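Local coordinates for protein glycosyl hydrolase, family 38 (Enterococcus faecalis, PDB 5KBP) that probably hydrolyses alpha-mannosidic linkages as a calcium-binding member of glycoside hydrolase family 38, at residues Phe502-Phe507 and Gly813-Asn818. Residues are numbered along the deposited sequence; the frame is centred on the assembly and turned at random.
Sequences FSWDSF and GKLAPN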
ATOM      1  N   PHE A 502      -1.280 -35.044  -2.514  1.00 57.95           N
ATOM      2  CA  PHE A 502      -2.531 -34.527  -3.062  1.00 50.73           C
ATOM      3  C   PHE A 502      -3.713 -35.435  -2.751  1.00 55.88           C
ATOM      4  O   PHE A 502      -4.311 -36.030  -3.653  1.00 53.80           O
ATOM      5  CB  PHE A 502      -2.400 -34.296  -4.567  1.00 43.60           C
ATOM      6  CG  PHE A 502      -1.447 -33.190  -4.916  1.00 48.53           C
ATOM      7  CD1 PHE A 502      -1.730 -31.880  -4.569  1.00 49.92           C
ATOM      8  CD2 PHE A 502      -0.266 -33.461  -5.575  1.00 45.93           C
ATOM      9  CE1 PHE A 502      -0.850 -30.862  -4.882  1.00 48.54           C
ATOM     10  CE2 PHE A 502       0.616 -32.448  -5.894  1.00 47.70           C
ATOM     11  CZ  PHE A 502       0.326 -31.147  -5.544  1.00 49.36           C
ATOM     12  N   SER A 503      -4.045 -35.544  -1.467  1.00 52.93           N
ATOM     13  CA  SER A 503      -5.146 -36.365  -0.995  1.00 64.44           C
ATOM     14  C   SER A 503      -5.808 -35.644   0.171  1.00 62.19           C
ATOM     15  O   SER A 503      -5.365 -34.570   0.594  1.00 48.60           O
ATOM     16  CB  SER A 503      -4.658 -37.759  -0.583  1.00 63.44           C
ATOM     17  OG  SER A 503      -3.675 -37.667   0.434  1.00 59.80           O
ATOM     18  N   TRP A 504      -6.879 -36.234   0.697  1.00 57.69           N
ATOM     19  CA  TRP A 504      -7.504 -35.710   1.903  1.00 59.62           C
ATOM     20  C   TRP A 504      -8.025 -36.857   2.754  1.00 65.87           C
ATOM     21  O   TRP A 504      -8.487 -37.875   2.231  1.00 67.49           O
ATOM     22  CB  TRP A 504      -8.640 -34.721   1.586  1.00 44.66           C
ATOM     23  CG  TRP A 504      -9.832 -35.300   0.876  1.00 50.00           C
ATOM     24  CD1 TRP A 504     -10.810 -36.083   1.419  1.00 47.69           C
ATOM     25  CD2 TRP A 504     -10.192 -35.105  -0.497  1.00 45.47           C
ATOM     26  NE1 TRP A 504     -11.744 -36.404   0.464  1.00 59.52           N
ATOM     27  CE2 TRP A 504     -11.388 -35.815  -0.721  1.00 62.49           C
ATOM     28  CE3 TRP A 504      -9.612 -34.407  -1.562  1.00 51.07           C
ATOM     29  CZ2 TRP A 504     -12.017 -35.845  -1.964  1.00 56.94           C
ATOM     30  CZ3 TRP A 504     -10.238 -34.441  -2.795  1.00 47.62           C
ATOM     31  CH2 TRP A 504     -11.427 -35.155  -2.986  1.00 51.43           C
ATOM     32  N   ASP A 505      -7.935 -36.684   4.069  1.00 66.55           N
ATOM     33  CA  ASP A 505      -8.437 -37.647   5.037  1.00 69.02           C
ATOM     34  C   ASP A 505      -9.428 -36.958   5.962  1.00 71.87           C
ATOM     35  O   ASP A 505      -9.183 -35.840   6.428  1.00 77.87           O
ATOM     36  CB  ASP A 505      -7.293 -38.266   5.852  1.00 67.38           C
ATOM     37  CG  ASP A 505      -6.439 -39.214   5.033  1.00 69.56           C
ATOM     38  OD1 ASP A 505      -7.008 -40.057   4.307  1.00 72.82           O
ATOM     39  OD2 ASP A 505      -5.197 -39.115   5.112  1.00 72.71           O
ATOM     40  N   SER A 506     -10.546 -37.625   6.222  1.00 62.83           N
ATOM     41  CA  SER A 506     -11.604 -37.080   7.058  1.00 56.15           C
ATOM     42  C   SER A 506     -11.574 -37.727   8.436  1.00 65.59           C
ATOM     43  O   SER A 506     -11.359 -38.936   8.564  1.00 67.06           O
ATOM     44  CB  SER A 506     -12.974 -37.290   6.412  1.00 57.36           C
ATOM     45  OG  SER A 506     -13.049 -36.633   5.158  1.00 59.98           O
ATOM     46  N   PHE A 507     -11.782 -36.912   9.465  1.00 65.57           N
ATOM     47  CA  PHE A 507     -11.863 -37.368  10.845  1.00 63.75           C
ATOM     48  C   PHE A 507     -13.054 -36.688  11.509  1.00 62.02           C
ATOM     49  O   PHE A 507     -13.717 -35.834  10.914  1.00 58.11           O
ATOM     50  CB  PHE A 507     -10.561 -37.076  11.603  1.00 60.87           C
ATOM     51  CG  PHE A 507      -9.341 -37.682  10.969  1.00 60.74           C
ATOM     52  CD1 PHE A 507      -8.958 -38.979  11.270  1.00 62.60           C
ATOM     53  CD2 PHE A 507      -8.576 -36.955  10.072  1.00 58.84           C
ATOM     54  CE1 PHE A 507      -7.836 -39.538  10.689  1.00 66.98           C
ATOM     55  CE2 PHE A 507      -7.452 -37.509   9.488  1.00 60.06           C
ATOM     56  CZ  PHE A 507      -7.082 -38.802   9.797  1.00 63.45           C
ATOM     57  N   GLY A 813     -22.562 -36.529   0.755  1.00 73.68           N
ATOM     58  CA  GLY A 813     -21.799 -35.876  -0.288  1.00 72.80           C
ATOM     59  C   GLY A 813     -21.392 -36.857  -1.365  1.00 68.19           C
ATOM     60  O   GLY A 813     -21.500 -38.074  -1.205  1.00 63.14           O
ATOM     61  N   LYS A 814     -20.916 -36.301  -2.476  1.00 65.83           N
ATOM     62  CA  LYS A 814     -20.492 -37.105  -3.611  1.00 67.59           C
ATOM     63  C   LYS A 814     -19.004 -37.429  -3.589  1.00 69.95           C
ATOM     64  O   LYS A 814     -18.568 -38.307  -4.341  1.00 73.56           O
ATOM     65  CB  LYS A 814     -20.847 -36.397  -4.924  1.00 76.02           C
ATOM     66  CG  LYS A 814     -22.292 -35.908  -5.001  1.00 85.99           C
ATOM     67  CD  LYS A 814     -23.287 -36.983  -4.572  1.00 92.86           C
ATOM     68  CE  LYS A 814     -23.315 -38.161  -5.534  1.00 93.32           C
ATOM     69  NZ  LYS A 814     -24.203 -39.248  -5.034  1.00 90.67           N
ATOM     70  N   LEU A 815     -18.223 -36.750  -2.755  1.00 63.26           N
ATOM     71  CA  LEU A 815     -16.810 -37.061  -2.601  1.00 60.43           C
ATOM     72  C   LEU A 815     -16.610 -38.059  -1.468  1.00 59.30           C
ATOM     73  O   LEU A 815     -17.335 -38.052  -0.471  1.00 63.94           O
ATOM     74  CB  LEU A 815     -15.995 -35.795  -2.327  1.00 55.61           C
ATOM     75  CG  LEU A 815     -15.822 -34.811  -3.485  1.00 55.81           C
ATOM     76  CD1 LEU A 815     -14.910 -33.663  -3.079  1.00 56.41           C
ATOM     77  CD2 LEU A 815     -15.279 -35.522  -4.715  1.00 55.49           C
ATOM     78  N   ALA A 816     -15.612 -38.920  -1.633  1.00 59.97           N
ATOM     79  CA  ALA A 816     -15.324 -39.924  -0.626  1.00 62.26           C
ATOM     80  C   ALA A 816     -14.698 -39.275   0.608  1.00 64.10           C
ATOM     81  O   ALA A 816     -14.030 -38.243   0.504  1.00 61.74           O
ATOM     82  CB  ALA A 816     -14.386 -40.989  -1.185  1.00 62.53           C
ATOM     83  N   PRO A 817     -14.912 -39.855   1.793  1.00 72.65           N
ATOM     84  CA  PRO A 817     -14.263 -39.301   2.996  1.00 64.79           C
ATOM     85  C   PRO A 817     -12.747 -39.300   2.908  1.00 59.42           C
ATOM     86  O   PRO A 817     -12.099 -38.374   3.413  1.00 61.77           O
ATOM     87  CB  PRO A 817     -14.773 -40.218   4.118  1.00 58.79           C
ATOM     88  CG  PRO A 817     -16.044 -40.796   3.590  1.00 56.10           C
ATOM     89  CD  PRO A 817     -15.824 -40.965   2.117  1.00 53.97           C
ATOM     90  N   ASN A 818     -12.163 -40.319   2.281  1.00 59.05           N
ATOM     91  CA  ASN A 818     -10.731 -40.375   2.017  1.00 64.09           C
ATOM     92  C   ASN A 818     -10.533 -40.596   0.526  1.00 71.18           C
ATOM     93  O   ASN A 818     -11.181 -41.466  -0.064  1.00 74.75           O
ATOM     94  CB  ASN A 818     -10.053 -41.490   2.821  1.00 59.80           C
ATOM     95  CG  ASN A 818     -10.351 -41.402   4.304  1.00 66.91           C
ATOM     96  OD1 ASN A 818      -9.791 -40.566   5.012  1.00 68.94           O
ATOM     97  ND2 ASN A 818     -11.234 -42.270   4.784  1.00 77.33           N
TER
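Ser506 and Trp504, two residues apart on strand 503-511, each donate a side-chain hydrogen bond to a backbone carbonyl of the loop 813-818, just before the chain joins the antiparallel sheet as strand 819-820. Ser506 OG donates to Pro817 O at 2.6 Å, in the carbonyl plane and on a lone pair. The indole N-H of Trp504 makes a nearly straight bond (167°) to Ala816 O, with NE1 and O 2.9 Å apart and the acceptor almost in the ring plane. Pro817 O also lies at this indole edge, 3.3 Å from Trp504 CD1, so consecutive carbonyls line the pyrrole side of the ring and probably fix its rotation. A longer bond joins Ser506 N to Asn818 OD1 (3.3 Å), the donor standing above the amide plane. Asp505 OD1 lies 2.9 Å from Asn818 OD1, two acceptors without a hydrogen bond between them, a pairing probably unfavourable as modelled. Asn818 CA makes a CA-H...O contact with Trp504 O at 3.4 Å, next to the backbone pairing of Trp504 with His819. Outward from these bonds, Leu815 turns toward the benzo end of the indole and crosses the tryptophan side chain at about a right angle. Val331 of helix 304-332 and Leu390 and Ala393 of helix 362-393 also pack on Leu815, linking loop and sheet to these helices. Leu815 CD1 lies 3.8 Å from Trp504 CH2, placed obliquely to the ring.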